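Local coordinates for protein 2-hydroxyisobutyryl-CoA synthetase (Aquincola tertiaricarbonis, PDB 6HE0) that belongs to the ANL superfamily of AMP-binding enzymes, as a CoA synthetase by name, with a large AMP-binding region followed by the C-terminal domain of that family, at residues G296-Q301 with Y359-Q364; H123-S128 with F137-A142. One frame throughout, in Å; residues are numbered along the deposited sequence.

Contact 1: G296-Q301 with Y359-Q364; sequences GMLCWQ and YPRLPQ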
loop_
_atom_site.group_PDB
_atom_site.type_symbol
_atom_site.label_atom_id
_atom_site.label_comp_id
_atom_site.label_asym_id
_atom_site.label_seq_id
_atom_site.Cartn_x
_atom_site.Cartn_y
_atom_site.Cartn_z
ATOM N N GLY A 296 7.560 26.175 7.625
ATOM C CA GLY A 296 6.220 26.046 8.177
ATOM C C GLY A 296 5.198 25.711 7.124
ATOM O O GLY A 296 5.532 25.080 6.118
ATOM N N MET A 297 3.938 26.158 7.321
ATOM C CA MET A 297 2.871 25.796 6.402
ATOM C C MET A 297 1.912 26.892 6.069
ATOM O O MET A 297 1.631 27.733 6.894
ATOM C CB MET A 297 2.094 24.600 6.973
ATOM C CG MET A 297 2.988 23.445 7.370
ATOM S SD MET A 297 2.101 21.990 7.889
ATOM C CE MET A 297 1.725 22.400 9.509
ATOM N N LEU A 298 1.324 26.815 4.895
ATOM C CA LEU A 298 0.263 27.708 4.457
ATOM C C LEU A 298 -1.060 26.999 4.687
ATOM O O LEU A 298 -1.131 25.766 4.559
ATOM C CB LEU A 298 0.443 28.021 2.969
ATOM C CG LEU A 298 0.912 29.420 2.557
ATOM C CD1 LEU A 298 2.094 29.949 3.388
ATOM C CD2 LEU A 298 1.231 29.453 1.091
ATOM N N CYS A 299 -2.093 27.767 5.080
ATOM C CA CYS A 299 -3.463 27.276 5.262
ATOM C C CYS A 299 -4.195 27.536 3.960
ATOM O O CYS A 299 -4.546 28.687 3.683
ATOM C CB CYS A 299 -4.156 27.981 6.426
ATOM S SG CYS A 299 -3.370 27.705 8.024
ATOM N N TRP A 300 -4.377 26.485 3.140
ATOM C CA TRP A 300 -5.034 26.544 1.822
ATOM C C TRP A 300 -6.550 26.603 2.064
ATOM O O TRP A 300 -7.252 25.601 1.910
ATOM C CB TRP A 300 -4.619 25.306 1.004
ATOM C CG TRP A 300 -3.161 25.285 0.652
ATOM C CD1 TRP A 300 -2.100 25.107 1.504
ATOM C CD2 TRP A 300 -2.602 25.423 -0.660
ATOM N NE1 TRP A 300 -0.916 25.164 0.806
ATOM C CE2 TRP A 300 -1.192 25.350 -0.527
ATOM C CE3 TRP A 300 -3.158 25.599 -1.947
ATOM C CZ2 TRP A 300 -0.328 25.448 -1.632
ATOM C CZ3 TRP A 300 -2.300 25.711 -3.035
ATOM C CH2 TRP A 300 -0.905 25.630 -2.873
ATOM N N GLN A 301 -7.028 27.791 2.471
ATOM C CA GLN A 301 -8.385 28.108 2.956
ATOM C C GLN A 301 -9.558 27.699 2.069
ATOM O O GLN A 301 -10.612 27.379 2.629
ATOM C CB GLN A 301 -8.530 29.595 3.319
ATOM C CG GLN A 301 -7.617 30.061 4.462
ATOM C CD GLN A 301 -7.813 29.294 5.740
ATOM O OE1 GLN A 301 -7.581 28.073 5.819
ATOM N NE2 GLN A 301 -8.249 30.003 6.769
ATOM N N TYR A 359 -2.573 33.336 1.692
ATOM C CA TYR A 359 -3.130 32.428 2.687
ATOM C C TYR A 359 -2.561 32.731 4.051
ATOM O O TYR A 359 -1.373 33.098 4.135
ATOM C CB TYR A 359 -2.743 30.960 2.359
ATOM C CG TYR A 359 -3.447 30.327 1.179
ATOM C CD1 TYR A 359 -4.827 30.435 1.023
ATOM C CD2 TYR A 359 -2.743 29.568 0.251
ATOM C CE1 TYR A 359 -5.474 29.864 -0.069
ATOM C CE2 TYR A 359 -3.375 29.019 -0.861
ATOM C CZ TYR A 359 -4.742 29.167 -1.015
ATOM O OH TYR A 359 -5.378 28.551 -2.060
ATOM N N PRO A 360 -3.325 32.448 5.139
ATOM C CA PRO A 360 -2.719 32.502 6.489
ATOM C C PRO A 360 -1.565 31.496 6.552
ATOM O O PRO A 360 -1.538 30.504 5.803
ATOM C CB PRO A 360 -3.855 32.041 7.428
ATOM C CG PRO A 360 -5.115 32.188 6.644
ATOM C CD PRO A 360 -4.723 31.982 5.193
ATOM N N ARG A 361 -0.579 31.776 7.392
ATOM C CA ARG A 361 0.581 30.915 7.512
ATOM C C ARG A 361 0.743 30.426 8.956
ATOM O O ARG A 361 0.402 31.133 9.898
ATOM C CB ARG A 361 1.830 31.702 7.062
ATOM C CG ARG A 361 3.082 30.867 6.918
ATOM C CD ARG A 361 4.256 31.720 6.524
ATOM N NE ARG A 361 5.311 30.904 5.921
ATOM C CZ ARG A 361 6.444 31.390 5.433
ATOM N NH1 ARG A 361 6.688 32.698 5.469
ATOM N NH2 ARG A 361 7.341 30.575 4.894
ATOM N N LEU A 362 1.307 29.223 9.102
ATOM C CA LEU A 362 1.710 28.565 10.352
ATOM C C LEU A 362 3.269 28.633 10.269
ATOM O O LEU A 362 3.882 27.724 9.719
ATOM C CB LEU A 362 1.178 27.095 10.397
ATOM C CG LEU A 362 -0.353 26.891 10.156
ATOM C CD1 LEU A 362 -0.784 25.476 10.433
ATOM C CD2 LEU A 362 -1.207 27.886 10.939
ATOM N N PRO A 363 3.908 29.768 10.685
ATOM C CA PRO A 363 5.364 29.926 10.462
ATOM C C PRO A 363 6.261 28.887 11.103
ATOM O O PRO A 363 7.365 28.689 10.591
ATOM C CB PRO A 363 5.665 31.341 10.975
ATOM C CG PRO A 363 4.529 31.696 11.849
ATOM C CD PRO A 363 3.333 30.992 11.280
ATOM N N GLN A 364 5.788 28.184 12.149
ATOM C CA GLN A 364 6.560 27.106 12.815
ATOM C C GLN A 364 5.841 25.747 12.766
ATOM O O GLN A 364 6.102 24.853 13.580
ATOM C CB GLN A 364 6.859 27.487 14.265
ATOM C CG GLN A 364 7.992 28.502 14.421
ATOM C CD GLN A 364 7.892 29.189 15.758
ATOM O OE1 GLN A 364 7.956 28.557 16.829
ATOM N NE2 GLN A 364 7.699 30.504 15.722
#

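Contact 2: H123-S128 with F137-A142; sequences HVHGTS and FGIGRA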
loop_
_atom_site.group_PDB
_atom_site.type_symbol
_atom_site.label_atom_id
_atom_site.label_comp_id
_atom_site.label_asym_id
_atom_site.label_seq_id
_atom_site.Cartn_x
_atom_site.Cartn_y
_atom_site.Cartn_z
ATOM N N HIS A 123 -13.261 3.774 -1.097
ATOM C CA HIS A 123 -12.185 3.235 -0.291
ATOM C C HIS A 123 -12.598 3.257 1.150
ATOM O O HIS A 123 -13.189 4.233 1.601
ATOM C CB HIS A 123 -10.894 4.095 -0.426
ATOM C CG HIS A 123 -9.902 3.639 -1.464
ATOM N ND1 HIS A 123 -8.533 3.703 -1.228
ATOM C CD2 HIS A 123 -10.104 3.155 -2.719
ATOM C CE1 HIS A 123 -7.952 3.286 -2.345
ATOM N NE2 HIS A 123 -8.848 2.970 -3.279
ATOM N N VAL A 124 -12.202 2.218 1.889
ATOM C CA VAL A 124 -12.360 2.123 3.322
ATOM C C VAL A 124 -10.982 2.206 3.914
ATOM O O VAL A 124 -10.088 1.449 3.541
ATOM C CB VAL A 124 -13.143 0.864 3.771
ATOM C CG1 VAL A 124 -13.133 0.695 5.291
ATOM C CG2 VAL A 124 -14.572 0.933 3.258
ATOM N N HIS A 125 -10.786 3.197 4.774
ATOM C CA HIS A 125 -9.547 3.413 5.522
ATOM C C HIS A 125 -9.947 3.509 6.980
ATOM O O HIS A 125 -11.087 3.156 7.328
ATOM C CB HIS A 125 -8.817 4.657 5.019
ATOM C CG HIS A 125 -8.205 4.430 3.678
ATOM N ND1 HIS A 125 -7.011 3.747 3.544
ATOM C CD2 HIS A 125 -8.703 4.690 2.446
ATOM C CE1 HIS A 125 -6.810 3.633 2.244
ATOM N NE2 HIS A 125 -7.788 4.198 1.540
ATOM N N GLY A 126 -9.034 3.953 7.831
ATOM C CA GLY A 126 -9.378 4.104 9.230
ATOM C C GLY A 126 -8.219 4.532 10.076
ATOM O O GLY A 126 -7.183 4.980 9.569
ATOM N N THR A 127 -8.403 4.389 11.382
ATOM C CA THR A 127 -7.386 4.712 12.388
ATOM C C THR A 127 -7.212 3.552 13.353
ATOM O O THR A 127 -7.974 2.591 13.331
ATOM C CB THR A 127 -7.719 6.017 13.142
ATOM O OG1 THR A 127 -8.959 5.861 13.825
ATOM C CG2 THR A 127 -7.766 7.243 12.224
ATOM N N SER A 128 -6.158 3.629 14.151
ATOM C CA SER A 128 -5.816 2.720 15.234
ATOM C C SER A 128 -5.820 3.606 16.465
ATOM O O SER A 128 -6.079 4.813 16.361
ATOM C CB SER A 128 -4.411 2.151 15.029
ATOM O OG SER A 128 -4.368 1.174 14.001
ATOM N N PHE A 137 -12.919 5.134 8.029
ATOM C CA PHE A 137 -13.164 6.197 7.066
ATOM C C PHE A 137 -13.792 5.538 5.830
ATOM O O PHE A 137 -13.276 4.545 5.346
ATOM C CB PHE A 137 -11.869 6.932 6.664
ATOM C CG PHE A 137 -11.157 7.666 7.773
ATOM C CD1 PHE A 137 -11.867 8.417 8.703
ATOM C CD2 PHE A 137 -9.775 7.633 7.872
ATOM C CE1 PHE A 137 -11.203 9.122 9.706
ATOM C CE2 PHE A 137 -9.114 8.326 8.890
ATOM C CZ PHE A 137 -9.832 9.065 9.797
ATOM N N GLY A 138 -14.892 6.086 5.358
ATOM C CA GLY A 138 -15.572 5.636 4.146
ATOM C C GLY A 138 -15.510 6.805 3.192
ATOM O O GLY A 138 -16.206 7.806 3.389
ATOM N N ILE A 139 -14.581 6.740 2.238
ATOM C CA ILE A 139 -14.350 7.843 1.315
ATOM C C ILE A 139 -15.089 7.569 0.033
ATOM O O ILE A 139 -14.837 6.541 -0.625
ATOM C CB ILE A 139 -12.835 8.103 1.012
ATOM C CG1 ILE A 139 -11.886 7.749 2.226
ATOM C CG2 ILE A 139 -12.611 9.531 0.476
ATOM C CD1 ILE A 139 -11.774 8.706 3.336
ATOM N N GLY A 140 -15.941 8.527 -0.343
ATOM C CA GLY A 140 -16.702 8.473 -1.587
ATOM C C GLY A 140 -15.812 8.666 -2.801
ATOM O O GLY A 140 -14.719 9.244 -2.707
ATOM N N ARG A 141 -16.281 8.165 -3.938
ATOM C CA ARG A 141 -15.629 8.216 -5.234
ATOM C C ARG A 141 -15.256 9.673 -5.623
ATOM O O ARG A 141 -14.107 9.946 -5.993
ATOM C CB ARG A 141 -16.595 7.599 -6.258
ATOM C CG ARG A 141 -15.977 7.174 -7.566
ATOM C CD ARG A 141 -16.292 5.717 -7.911
ATOM N NE ARG A 141 -17.682 5.349 -7.618
ATOM C CZ ARG A 141 -18.056 4.440 -6.715
ATOM N NH1 ARG A 141 -17.142 3.772 -6.011
ATOM N NH2 ARG A 141 -19.343 4.187 -6.516
ATOM N N ALA A 142 -16.232 10.591 -5.529
ATOM C CA ALA A 142 -16.074 12.015 -5.844
ATOM C C ALA A 142 -15.050 12.703 -4.873
ATOM O O ALA A 142 -14.205 13.487 -5.324
ATOM C CB ALA A 142 -17.444 12.709 -5.802
#

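Contact 1: G296-Q301 with Y359-Q364
The central and one outer strand of a small three-stranded antiparallel sheet in this AMP-binding enzyme meet here, where Met297 pairs with Leu362 and Leu298 with Arg361. Met297 N donates to Leu362 O (2.9 Å), and Leu362 N returns a nearly linear bond to Met297 O at 2.7 Å. A third bond, from Cys299 N to Pro360 O at 2.9 Å, carries the ladder to Pro360, just before strand 361-362. At the other end, Gly296, which precedes strand 297-299 and has no side chain, brings its CA to 3.3 Å from Leu362 O, a CA-H...O contact.

The two faces differ. On the face of Met297 and Leu362, the thioether methyl CE approaches Leu362 CD1, while Cys299 SG reaches the other branch, CD2, at 3.6 Å; the side chain of Met297 also comes close to the bound AMP. On the face of Leu298 and Arg361, Leu298 CD1 rests on Arg361 CG (3.8 Å); Arg361 CG stands trans to its own N (chi1 -171°), and the chain runs on extended, to a weak bond from NH2 to Asp295 O.

Tyr359 covers the turn beyond the central strand. Trp300 is the centre of an inverse gamma turn, and its CA sits 3.8 Å from the centroid of the Tyr359 ring, 7° off its normal, a CH-pi contact. The same tyrosine brings CE2 over the rim of one indole face, the rings inclined at 40°. Gln301 CG packs against Pro360 CD at 3.5 Å.

Trp300 NE1 bonds to Ala288 O in the other outer strand, Gln301 NE2 to Thr306 O, and Tyr359 OH to Asp302 OD1. The chemistry is thus mainly backbone pairing and apolar contact, with buried polar ends tied to neighbouring residues.

Contact 2: H123-S128 with F137-A142
The Phe137 ring lies obliquely against the backbone of His125 and Gly126 and against Thr127, whose methyl CG2 comes within 3.7 Å of Phe137 CZ, the two side chains crossing at about a right angle. The His125 imidazole turns an edge to Ile139 CG1, at 4.4 Å from CD2, and places that CD2 in the plane of the His123 ring, at its edge. His123 ND1 and His125 NE2 share a hydrogen bond of 2.9 Å, which couples the two rings. Each also meets an indole, His123 that of Trp144 at about 40° and His125 that of Trp179 at about 50°.

The strands pair antiparallel. His123 N bonds to Ile139 O in the carbonyl plane, and Ile139 N to His123 O at 2.9 Å. His125 N reaches Phe137 O, whereas Phe137 N approaches His125 O from well above the carbonyl plane, 57° out of it, at 2.8 Å.

The hairpin's connecting segment, rich in glycine, serine and threonine, is consistent with the phosphate-binding loop of this family, and the side chain of Thr127 lies about 4 Å from bound AMP. His123 NE2 bonds to Glu186 of the second subunit. Met176 of helix 176-187 packs on His125, Phe137 and Ile139, while Gly140 occupies the N-cap position of helix 141-157.

How the contacts relate
Both contacts are buried antiparallel strand pairings, each centred about 15 Å from the middle of the chain, yet they share no element and do not touch: their centres lie 26 Å apart and their nearest atoms about 16 Å. Contact 2 is local, closing a hairpin, whereas contact 1 joins residues far apart in sequence within a three-stranded sheet. Contact 1 buries about twice the area, through sulfur, leucine, proline and aromatic packing inside a single chain. Contact 2 relies more on its backbone ladder and a histidine pair, and reaches the second subunit. Each comes near bound AMP, through Met297 in one and Thr127 in the other.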